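Local coordinates for protein transcription factor tau 138 kDa subunit (Saccharomyces cerevisiae, PDB 5AIM) that forms part of TFIIIC, which binds intragenic promoter elements of tRNA and 5S RNA genes and assembles the initiation complex that recruits RNA polymerase III, at residues 31-39 with 48-58; 62-70 with 80-91. One frame throughout, in Å; residues are numbered along the deposited sequence. Where two conformers were deposited one is given.

Contact 1: residues 31-39 with 48-58; sequences LREQFYESV and TLDKKTVRGDV
Tyr36 reaches from helix 33-43 into the corner that helix 52-63 makes with it, and its side chain can be followed atom by atom. With CG anti to the carbonyl carbon (chi1 -70°), the ring projects toward the second helix. CB and CG lie against the aliphatic chain of Lys51, both 3.7 Å from its CD. Further out, CD1 and CE1 meet Val54 CG1 at the ring edge, in plane, CD1 at 3.7 Å. At the tip, OH stands 3.1 Å from Arg55 CD and shares a water with Arg55 NH1, to which the guanidinium is the donor. The short axes of 33-39 and 52-58 cross at 95°, and the two helices are consistent with the helix-turn-helix pair of the subunit's extended winged helix domain. Beside the tyrosine hydroxyl, Leu31 CD2 sits over one face of the Arg55 guanidinium, 3.6 Å from NH1, while Leu31 CD1 and Val58 CG1 meet tip to tip. The charge of Arg55 is paired outside these segments by Asp59. Toward solvent, Lys51 NZ passes 3.6 Å from Glu33 CB but stays 4.0 Å from Glu33 OE2, too far for a salt bridge, and the methyl CG2 of Thr48 lies near Tyr36 O.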
loop_
_atom_site.group_PDB
_atom_site.type_symbol
_atom_site.label_atom_id
_atom_site.label_comp_id
_atom_site.label_asym_id
_atom_site.label_seq_id
_atom_site.Cartn_x
_atom_site.Cartn_y
_atom_site.Cartn_z
ATOM N N LEU A 31 -6.810 0.706 0.563
ATOM C CA LEU A 31 -6.152 1.786 -0.147
ATOM C C LEU A 31 -7.050 3.012 -0.083
ATOM O O LEU A 31 -8.025 3.136 -0.823
ATOM C CB LEU A 31 -5.871 1.363 -1.588
ATOM C CG LEU A 31 -4.643 1.929 -2.291
ATOM C CD1 LEU A 31 -3.375 1.581 -1.519
ATOM C CD2 LEU A 31 -4.589 1.382 -3.716
ATOM N N ARG A 32 -6.708 3.901 0.841
ATOM C CA ARG A 32 -7.503 5.081 1.136
ATOM C C ARG A 32 -6.618 6.057 1.899
ATOM O O ARG A 32 -5.458 5.756 2.188
ATOM C CB ARG A 32 -8.732 4.709 1.971
ATOM C CG ARG A 32 -8.378 4.057 3.305
ATOM C CD ARG A 32 -9.592 3.625 4.116
ATOM N NE ARG A 32 -9.183 2.843 5.280
ATOM C CZ ARG A 32 -10.018 2.281 6.148
ATOM N NH1 ARG A 32 -11.330 2.395 5.992
ATOM N NH2 ARG A 32 -9.530 1.586 7.167
ATOM N N GLU A 33 -7.169 7.214 2.241
ATOM C CA GLU A 33 -6.387 8.297 2.845
ATOM C C GLU A 33 -5.538 7.869 4.043
ATOM O O GLU A 33 -4.375 8.249 4.130
ATOM C CB GLU A 33 -7.317 9.434 3.257
ATOM C CG GLU A 33 -6.611 10.647 3.843
ATOM C CD GLU A 33 -7.560 11.809 4.073
ATOM O OE1 GLU A 33 -8.401 11.721 4.991
ATOM O OE2 GLU A 33 -7.465 12.811 3.332
ATOM N N GLN A 34 -6.107 7.079 4.948
ATOM C CA GLN A 34 -5.395 6.640 6.149
ATOM C C GLN A 34 -4.061 5.967 5.791
ATOM O O GLN A 34 -2.999 6.231 6.418
ATOM C CB GLN A 34 -6.280 5.678 6.953
ATOM C CG GLN A 34 -5.642 5.148 8.227
ATOM C CD GLN A 34 -6.572 4.240 9.006
ATOM O OE1 GLN A 34 -7.779 4.210 8.761
ATOM N NE2 GLN A 34 -6.014 3.489 9.948
ATOM N N PHE A 35 -4.095 5.107 4.778
ATOM C CA PHE A 35 -2.885 4.409 4.363
ATOM C C PHE A 35 -1.850 5.378 3.797
ATOM O O PHE A 35 -0.657 5.354 4.183
ATOM C CB PHE A 35 -3.177 3.307 3.343
ATOM C CG PHE A 35 -1.934 2.614 2.871
ATOM C CD1 PHE A 35 -1.266 1.748 3.717
ATOM C CD2 PHE A 35 -1.412 2.853 1.613
ATOM C CE1 PHE A 35 -0.109 1.122 3.319
ATOM C CE2 PHE A 35 -0.242 2.225 1.213
ATOM C CZ PHE A 35 0.393 1.355 2.068
ATOM N N TYR A 36 -2.277 6.229 2.871
ATOM C CA TYR A 36 -1.356 7.189 2.278
ATOM C C TYR A 36 -0.766 8.123 3.327
ATOM O O TYR A 36 0.421 8.476 3.269
ATOM C CB TYR A 36 -2.044 7.974 1.162
ATOM C CG TYR A 36 -2.337 7.137 -0.059
ATOM C CD1 TYR A 36 -1.312 6.751 -0.911
ATOM C CD2 TYR A 36 -3.633 6.744 -0.375
ATOM C CE1 TYR A 36 -1.565 5.991 -2.034
ATOM C CE2 TYR A 36 -3.895 5.984 -1.499
ATOM C CZ TYR A 36 -2.855 5.610 -2.321
ATOM O OH TYR A 36 -3.103 4.858 -3.441
ATOM N N GLU A 37 -1.582 8.508 4.301
ATOM C CA GLU A 37 -1.111 9.361 5.381
ATOM C C GLU A 37 -0.040 8.631 6.186
ATOM O O GLU A 37 0.980 9.226 6.558
ATOM C CB GLU A 37 -2.268 9.783 6.290
ATOM C CG GLU A 37 -1.891 10.847 7.311
ATOM C CD GLU A 37 -1.452 12.149 6.664
ATOM O OE1 GLU A 37 -2.048 12.535 5.636
ATOM O OE2 GLU A 37 -0.506 12.781 7.179
ATOM N N SER A 38 -0.266 7.352 6.472
ATOM C CA SER A 38 0.764 6.553 7.148
ATOM C C SER A 38 2.077 6.511 6.354
ATOM O O SER A 38 3.166 6.687 6.939
ATOM C CB SER A 38 0.301 5.126 7.439
ATOM O OG SER A 38 -0.717 5.102 8.424
ATOM N N VAL A 39 2.003 6.275 5.047
ATOM C CA VAL A 39 3.228 6.298 4.237
ATOM C C VAL A 39 3.908 7.669 4.302
ATOM O O VAL A 39 5.135 7.761 4.465
ATOM C CB VAL A 39 2.971 5.893 2.771
ATOM C CG1 VAL A 39 4.244 6.041 1.924
ATOM C CG2 VAL A 39 2.466 4.464 2.709
ATOM N N THR A 48 -0.165 14.753 1.996
ATOM C CA THR A 48 -0.709 13.855 0.985
ATOM C C THR A 48 -1.452 14.633 -0.101
ATOM O O THR A 48 -2.427 14.145 -0.670
ATOM C CB THR A 48 -1.674 12.820 1.606
ATOM O OG1 THR A 48 -2.714 13.497 2.322
ATOM C CG2 THR A 48 -0.933 11.886 2.551
ATOM N N LEU A 49 -0.987 15.845 -0.386
ATOM C CA LEU A 49 -1.607 16.671 -1.418
ATOM C C LEU A 49 -1.388 16.051 -2.800
ATOM O O LEU A 49 -2.130 16.337 -3.740
ATOM C CB LEU A 49 -1.040 18.093 -1.367
ATOM C CG LEU A 49 -1.776 19.180 -2.154
ATOM C CD1 LEU A 49 -3.117 19.497 -1.504
ATOM C CD2 LEU A 49 -0.920 20.436 -2.261
ATOM N N ASP A 50 -0.377 15.192 -2.908
ATOM C CA ASP A 50 -0.048 14.515 -4.161
ATOM C C ASP A 50 -0.816 13.189 -4.281
ATOM O O ASP A 50 -1.833 13.120 -4.970
ATOM C CB ASP A 50 1.469 14.290 -4.238
ATOM C CG ASP A 50 1.926 13.725 -5.576
ATOM O OD1 ASP A 50 1.213 12.886 -6.166
ATOM O OD2 ASP A 50 3.019 14.118 -6.036
ATOM N N LYS A 51 -0.310 12.147 -3.624
ATOM C CA LYS A 51 -0.932 10.810 -3.603
ATOM C C LYS A 51 -0.883 10.033 -4.924
ATOM O O LYS A 51 -0.753 8.807 -4.901
ATOM C CB LYS A 51 -2.369 10.857 -3.082
ATOM C CG LYS A 51 -2.464 10.848 -1.573
ATOM C CD LYS A 51 -3.821 10.341 -1.133
ATOM C CE LYS A 51 -4.365 11.126 0.040
ATOM N NZ LYS A 51 -5.782 10.780 0.315
ATOM N N LYS A 52 -1.013 10.724 -6.056
ATOM C CA LYS A 52 -0.824 10.099 -7.368
ATOM C C LYS A 52 0.528 9.398 -7.412
ATOM O O LYS A 52 0.656 8.251 -7.877
ATOM C CB LYS A 52 -0.870 11.159 -8.471
ATOM C CG LYS A 52 -2.226 11.331 -9.137
ATOM C CD LYS A 52 -2.430 12.770 -9.580
ATOM C CE LYS A 52 -3.796 12.996 -10.212
ATOM N NZ LYS A 52 -3.875 12.477 -11.604
ATOM N N THR A 53 1.534 10.105 -6.907
ATOM C CA THR A 53 2.906 9.618 -6.927
ATOM C C THR A 53 3.047 8.320 -6.123
ATOM O O THR A 53 3.600 7.343 -6.616
ATOM C CB THR A 53 3.884 10.698 -6.407
ATOM O OG1 THR A 53 3.800 11.863 -7.242
ATOM C CG2 THR A 53 5.317 10.189 -6.419
ATOM N N VAL A 54 2.535 8.296 -4.895
ATOM C CA VAL A 54 2.606 7.079 -4.086
ATOM C C VAL A 54 1.738 5.954 -4.673
ATOM O O VAL A 54 2.140 4.778 -4.686
ATOM C CB VAL A 54 2.224 7.359 -2.620
ATOM C CG1 VAL A 54 2.162 6.066 -1.805
ATOM C CG2 VAL A 54 3.230 8.317 -2.003
ATOM N N ARG A 55 0.556 6.312 -5.173
ATOM C CA ARG A 55 -0.316 5.328 -5.803
ATOM C C ARG A 55 0.401 4.630 -6.961
ATOM O O ARG A 55 0.295 3.410 -7.119
ATOM C CB ARG A 55 -1.619 5.972 -6.292
ATOM C CG ARG A 55 -2.511 5.034 -7.111
ATOM C CD ARG A 55 -2.872 3.754 -6.353
ATOM N NE ARG A 55 -3.411 2.715 -7.232
ATOM C CZ ARG A 55 -4.701 2.414 -7.366
ATOM N NH1 ARG A 55 -5.632 3.064 -6.677
ATOM N NH2 ARG A 55 -5.062 1.446 -8.197
ATOM N N GLY A 56 1.124 5.401 -7.770
ATOM C CA GLY A 56 1.924 4.801 -8.833
ATOM C C GLY A 56 2.828 3.663 -8.361
ATOM O O GLY A 56 2.931 2.591 -8.997
ATOM N N ASP A 57 3.485 3.888 -7.231
ATOM C CA ASP A 57 4.405 2.896 -6.695
ATOM C C ASP A 57 3.676 1.726 -6.035
ATOM O O ASP A 57 4.123 0.566 -6.138
ATOM C CB ASP A 57 5.408 3.567 -5.765
ATOM C CG ASP A 57 6.448 4.354 -6.541
ATOM O OD1 ASP A 57 6.963 3.806 -7.543
ATOM O OD2 ASP A 57 6.724 5.522 -6.197
ATOM N N VAL A 58 2.533 2.006 -5.405
ATOM C CA VAL A 58 1.665 0.907 -4.996
ATOM C C VAL A 58 1.341 0.016 -6.208
ATOM O O VAL A 58 1.436 -1.223 -6.141
ATOM C CB VAL A 58 0.366 1.417 -4.360
ATOM C CG1 VAL A 58 -0.637 0.270 -4.170
ATOM C CG2 VAL A 58 0.673 2.087 -3.035
HETATM O O HOH W 1 -5.975 4.898 -4.322
#

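Contact 2: residues 62-70 with 80-91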
loop_
_atom_site.group_PDB
_atom_site.type_symbol
_atom_site.label_atom_id
_atom_site.label_comp_id
_atom_site.label_asym_id
_atom_site.label_seq_id
_atom_site.Cartn_x
_atom_site.Cartn_y
_atom_site.Cartn_z
ATOM N N VAL A 62 1.955 -3.926 -6.798
ATOM C CA VAL A 62 0.931 -4.925 -7.076
ATOM C C VAL A 62 1.271 -5.699 -8.346
ATOM O O VAL A 62 1.154 -6.928 -8.383
ATOM C CB VAL A 62 -0.474 -4.302 -7.197
ATOM C CG1 VAL A 62 -1.488 -5.329 -7.712
ATOM C CG2 VAL A 62 -0.911 -3.739 -5.854
ATOM N N GLU A 63 1.693 -4.991 -9.389
ATOM C CA GLU A 63 1.955 -5.664 -10.658
ATOM C C GLU A 63 3.142 -6.628 -10.582
ATOM O O GLU A 63 3.149 -7.653 -11.269
ATOM C CB GLU A 63 2.135 -4.649 -11.790
ATOM C CG GLU A 63 0.835 -3.962 -12.203
ATOM C CD GLU A 63 -0.251 -4.947 -12.605
ATOM O OE1 GLU A 63 0.038 -5.866 -13.401
ATOM O OE2 GLU A 63 -1.393 -4.808 -12.115
ATOM N N SER A 64 4.130 -6.314 -9.745
ATOM C CA SER A 64 5.291 -7.187 -9.582
ATOM C C SER A 64 5.080 -8.231 -8.484
ATOM O O SER A 64 5.981 -9.015 -8.182
ATOM C CB SER A 64 6.553 -6.371 -9.306
ATOM O OG SER A 64 6.474 -5.688 -8.072
ATOM N N GLU A 65 3.886 -8.220 -7.893
ATOM C CA GLU A 65 3.458 -9.225 -6.915
ATOM C C GLU A 65 4.147 -9.094 -5.551
ATOM O O GLU A 65 4.155 -10.037 -4.758
ATOM C CB GLU A 65 3.606 -10.644 -7.482
ATOM C CG GLU A 65 2.892 -10.828 -8.817
ATOM C CD GLU A 65 2.926 -12.258 -9.325
ATOM O OE1 GLU A 65 3.452 -13.141 -8.615
ATOM O OE2 GLU A 65 2.422 -12.497 -10.442
ATOM N N LYS A 66 4.700 -7.918 -5.275
ATOM C CA LYS A 66 5.209 -7.608 -3.941
ATOM C C LYS A 66 4.042 -7.380 -2.990
ATOM O O LYS A 66 4.166 -7.559 -1.777
ATOM C CB LYS A 66 6.099 -6.371 -3.986
ATOM C CG LYS A 66 7.371 -6.587 -4.787
ATOM C CD LYS A 66 8.221 -5.334 -4.807
ATOM C CE LYS A 66 9.620 -5.602 -5.334
ATOM N NZ LYS A 66 9.639 -5.947 -6.783
ATOM N N LEU A 67 2.911 -6.973 -3.560
ATOM C CA LEU A 67 1.663 -6.828 -2.819
ATOM C C LEU A 67 0.564 -7.570 -3.536
ATOM O O LEU A 67 0.534 -7.606 -4.759
ATOM C CB LEU A 67 1.249 -5.364 -2.732
ATOM C CG LEU A 67 2.152 -4.410 -1.959
ATOM C CD1 LEU A 67 1.618 -2.992 -2.106
ATOM C CD2 LEU A 67 2.239 -4.815 -0.496
ATOM N N GLY A 68 -0.342 -8.154 -2.761
ATOM C CA GLY A 68 -1.599 -8.648 -3.291
ATOM C C GLY A 68 -2.612 -7.524 -3.241
ATOM O O GLY A 68 -2.504 -6.618 -2.402
ATOM N N ALA A 69 -3.602 -7.592 -4.129
ATOM C CA ALA A 69 -4.653 -6.588 -4.192
ATOM C C ALA A 69 -5.974 -7.203 -4.626
ATOM O O ALA A 69 -6.009 -8.060 -5.504
ATOM C CB ALA A 69 -4.255 -5.462 -5.135
ATOM N N ARG A 70 -7.064 -6.772 -4.004
ATOM C CA ARG A 70 -8.373 -7.204 -4.481
ATOM C C ARG A 70 -9.477 -6.294 -3.984
ATOM O O ARG A 70 -9.320 -5.621 -2.968
ATOM C CB ARG A 70 -8.646 -8.665 -4.093
ATOM C CG ARG A 70 -9.033 -8.903 -2.642
ATOM C CD ARG A 70 -9.555 -10.326 -2.458
ATOM N NE ARG A 70 -8.467 -11.285 -2.281
ATOM C CZ ARG A 70 -8.325 -12.092 -1.233
ATOM N NH1 ARG A 70 -9.209 -12.091 -0.239
ATOM N NH2 ARG A 70 -7.289 -12.918 -1.184
ATOM N N ILE A 80 -5.123 -3.916 -0.192
ATOM C CA ILE A 80 -3.775 -4.393 -0.483
ATOM C C ILE A 80 -3.262 -5.177 0.714
ATOM O O ILE A 80 -3.670 -4.934 1.865
ATOM C CB ILE A 80 -2.785 -3.262 -0.865
ATOM C CG1 ILE A 80 -2.721 -2.177 0.212
ATOM C CG2 ILE A 80 -3.166 -2.681 -2.225
ATOM C CD1 ILE A 80 -1.520 -1.250 0.057
ATOM N N PHE A 81 -2.397 -6.145 0.437
ATOM C CA PHE A 81 -1.887 -6.993 1.499
ATOM C C PHE A 81 -0.533 -7.594 1.159
ATOM O O PHE A 81 -0.197 -7.771 -0.002
ATOM C CB PHE A 81 -2.905 -8.093 1.853
ATOM C CG PHE A 81 -3.394 -8.889 0.676
ATOM C CD1 PHE A 81 -4.462 -8.443 -0.080
ATOM C CD2 PHE A 81 -2.808 -10.099 0.346
ATOM C CE1 PHE A 81 -4.925 -9.178 -1.154
ATOM C CE2 PHE A 81 -3.265 -10.838 -0.726
ATOM C CZ PHE A 81 -4.327 -10.378 -1.476
ATOM N N LEU A 82 0.249 -7.881 2.194
ATOM C CA LEU A 82 1.461 -8.665 2.021
ATOM C C LEU A 82 1.031 -10.066 1.595
ATOM O O LEU A 82 0.181 -10.674 2.246
ATOM C CB LEU A 82 2.263 -8.710 3.318
ATOM C CG LEU A 82 2.813 -7.362 3.784
ATOM C CD1 LEU A 82 3.506 -7.475 5.137
ATOM C CD2 LEU A 82 3.783 -6.780 2.761
ATOM N N PRO A 83 1.590 -10.578 0.489
ATOM C CA PRO A 83 1.069 -11.824 -0.089
ATOM C C PRO A 83 1.009 -13.014 0.865
ATOM O O PRO A 83 0.196 -13.911 0.632
ATOM C CB PRO A 83 2.057 -12.116 -1.218
ATOM C CG PRO A 83 2.564 -10.786 -1.618
ATOM C CD PRO A 83 2.648 -9.990 -0.353
ATOM N N THR A 84 1.836 -13.027 1.908
ATOM C CA THR A 84 1.899 -14.171 2.816
ATOM C C THR A 84 1.202 -13.934 4.159
ATOM O O THR A 84 1.340 -14.738 5.076
ATOM C CB THR A 84 3.358 -14.568 3.101
ATOM O OG1 THR A 84 4.010 -13.512 3.818
ATOM C CG2 THR A 84 4.103 -14.843 1.802
ATOM N N VAL A 85 0.440 -12.848 4.269
ATOM C CA VAL A 85 -0.166 -12.470 5.545
ATOM C C VAL A 85 -1.212 -13.485 6.021
ATOM O O VAL A 85 -1.422 -13.654 7.225
ATOM C CB VAL A 85 -0.793 -11.059 5.475
ATOM C CG1 VAL A 85 -2.032 -11.047 4.575
ATOM C CG2 VAL A 85 -1.126 -10.549 6.874
ATOM N N GLY A 86 -1.860 -14.160 5.078
ATOM C CA GLY A 86 -2.864 -15.163 5.403
ATOM C C GLY A 86 -4.283 -14.629 5.300
ATOM O O GLY A 86 -4.566 -13.502 5.708
ATOM N N GLU A 87 -5.186 -15.447 4.775
ATOM C CA GLU A 87 -6.555 -15.005 4.523
ATOM C C GLU A 87 -7.316 -14.736 5.818
ATOM O O GLU A 87 -8.238 -13.917 5.846
ATOM C CB GLU A 87 -7.310 -16.036 3.683
ATOM C CG GLU A 87 -8.690 -15.568 3.245
ATOM C CD GLU A 87 -8.645 -14.360 2.334
ATOM O OE1 GLU A 87 -7.674 -14.231 1.557
ATOM O OE2 GLU A 87 -9.580 -13.538 2.399
ATOM N N ASP A 88 -6.933 -15.418 6.892
ATOM C CA ASP A 88 -7.552 -15.173 8.191
ATOM C C ASP A 88 -7.380 -13.705 8.593
ATOM O O ASP A 88 -8.340 -13.042 9.006
ATOM C CB ASP A 88 -6.954 -16.091 9.257
ATOM C CG ASP A 88 -7.546 -15.848 10.632
ATOM O OD1 ASP A 88 -8.635 -16.390 10.916
ATOM O OD2 ASP A 88 -6.924 -15.115 11.430
ATOM N N ALA A 89 -6.158 -13.196 8.451
ATOM C CA ALA A 89 -5.861 -11.807 8.783
ATOM C C ALA A 89 -6.620 -10.839 7.878
ATOM O O ALA A 89 -7.135 -9.812 8.330
ATOM C CB ALA A 89 -4.368 -11.561 8.673
ATOM N N ILE A 90 -6.704 -11.181 6.596
ATOM C CA ILE A 90 -7.417 -10.346 5.644
ATOM C C ILE A 90 -8.893 -10.260 6.047
ATOM O O ILE A 90 -9.462 -9.163 6.139
ATOM C CB ILE A 90 -7.267 -10.880 4.197
ATOM C CG1 ILE A 90 -5.799 -10.806 3.759
ATOM C CG2 ILE A 90 -8.138 -10.081 3.223
ATOM C CD1 ILE A 90 -5.510 -11.490 2.432
ATOM N N GLN A 91 -9.510 -11.411 6.300
ATOM C CA GLN A 91 -10.918 -11.421 6.679
ATOM C C GLN A 91 -11.146 -10.740 8.026
ATOM O O GLN A 91 -12.144 -10.034 8.202
ATOM C CB GLN A 91 -11.475 -12.845 6.681
ATOM C CG GLN A 91 -11.553 -13.466 5.294
ATOM C CD GLN A 91 -12.387 -12.648 4.321
ATOM O OE1 GLN A 91 -13.306 -11.933 4.721
ATOM N NE2 GLN A 91 -12.067 -12.750 3.037
#
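Leu67, in the loop just before strand 68-71, packs CD1 against Ile80 CD1 and CD2 against Leu82 CD2, at 4.2 and 4.1 Å. Ala69 CB adds to this apolar side by touching Ile80 CG2, and helix 5-24 covers it through Met22 and Leu19. The backbone then pairs as the antiparallel hairpin of a winged helix domain: Gly68 and Phe81 form a hydrogen-bonded pair, Gly68 N giving to Phe81 O at 2.8 Å and Phe81 N to Gly68 O at 2.9 Å, while Ala69 and Ile80 make the adjoining non-hydrogen-bonded pair. On the face opposite Ile80, the Phe81 ring folds back over its glycine partner, because chi1 of 52° sets CG between backbone N and carbonyl carbon. Gly68 CA lies 3.8 Å from the ring centroid in a CH-pi contact, and Ile90 CD1 covers the other face. Pro83, within the type I turn from Leu82 to Val85, rests CD 3.2 Å from Lys66 O. At the outer edge, in the conformer given, Arg70 grips Glu87 end-on, NH1 to OE2 at 3.0 Å and NH2 to OE1 at 3.1 Å, the two flat groups nearly coplanar at 17°. Gln91 NE2 also donates to OE2. Two arginine nitrogens and the Gln91 amide would, in this conformer, restrict rotation of the carboxylate and probably favour its charged form, tying the wing strand to the first turn of helix 87-96.

Both contacts draw on helix 52-63, its first half in contact 1 and its last two residues in contact 2, and their centres lie about 17 Å apart on opposite sides of the chain's centre. They meet at Ile80, whose CD1 lies 3.7 Å from Leu31 CD1 and 3.8 Å from Phe35 CZ, so the hairpin and the helix pair back onto one apolar interior. Contact 1 is the more buried, with four of eleven touching residues buried and two exposed; contact 2 is nearer the surface, with three of fourteen buried and five exposed. Helix against helix is held by side-chain packing and one water bridge, whereas the strands use main-chain bonds, and a salt bridge then ties strand to helix.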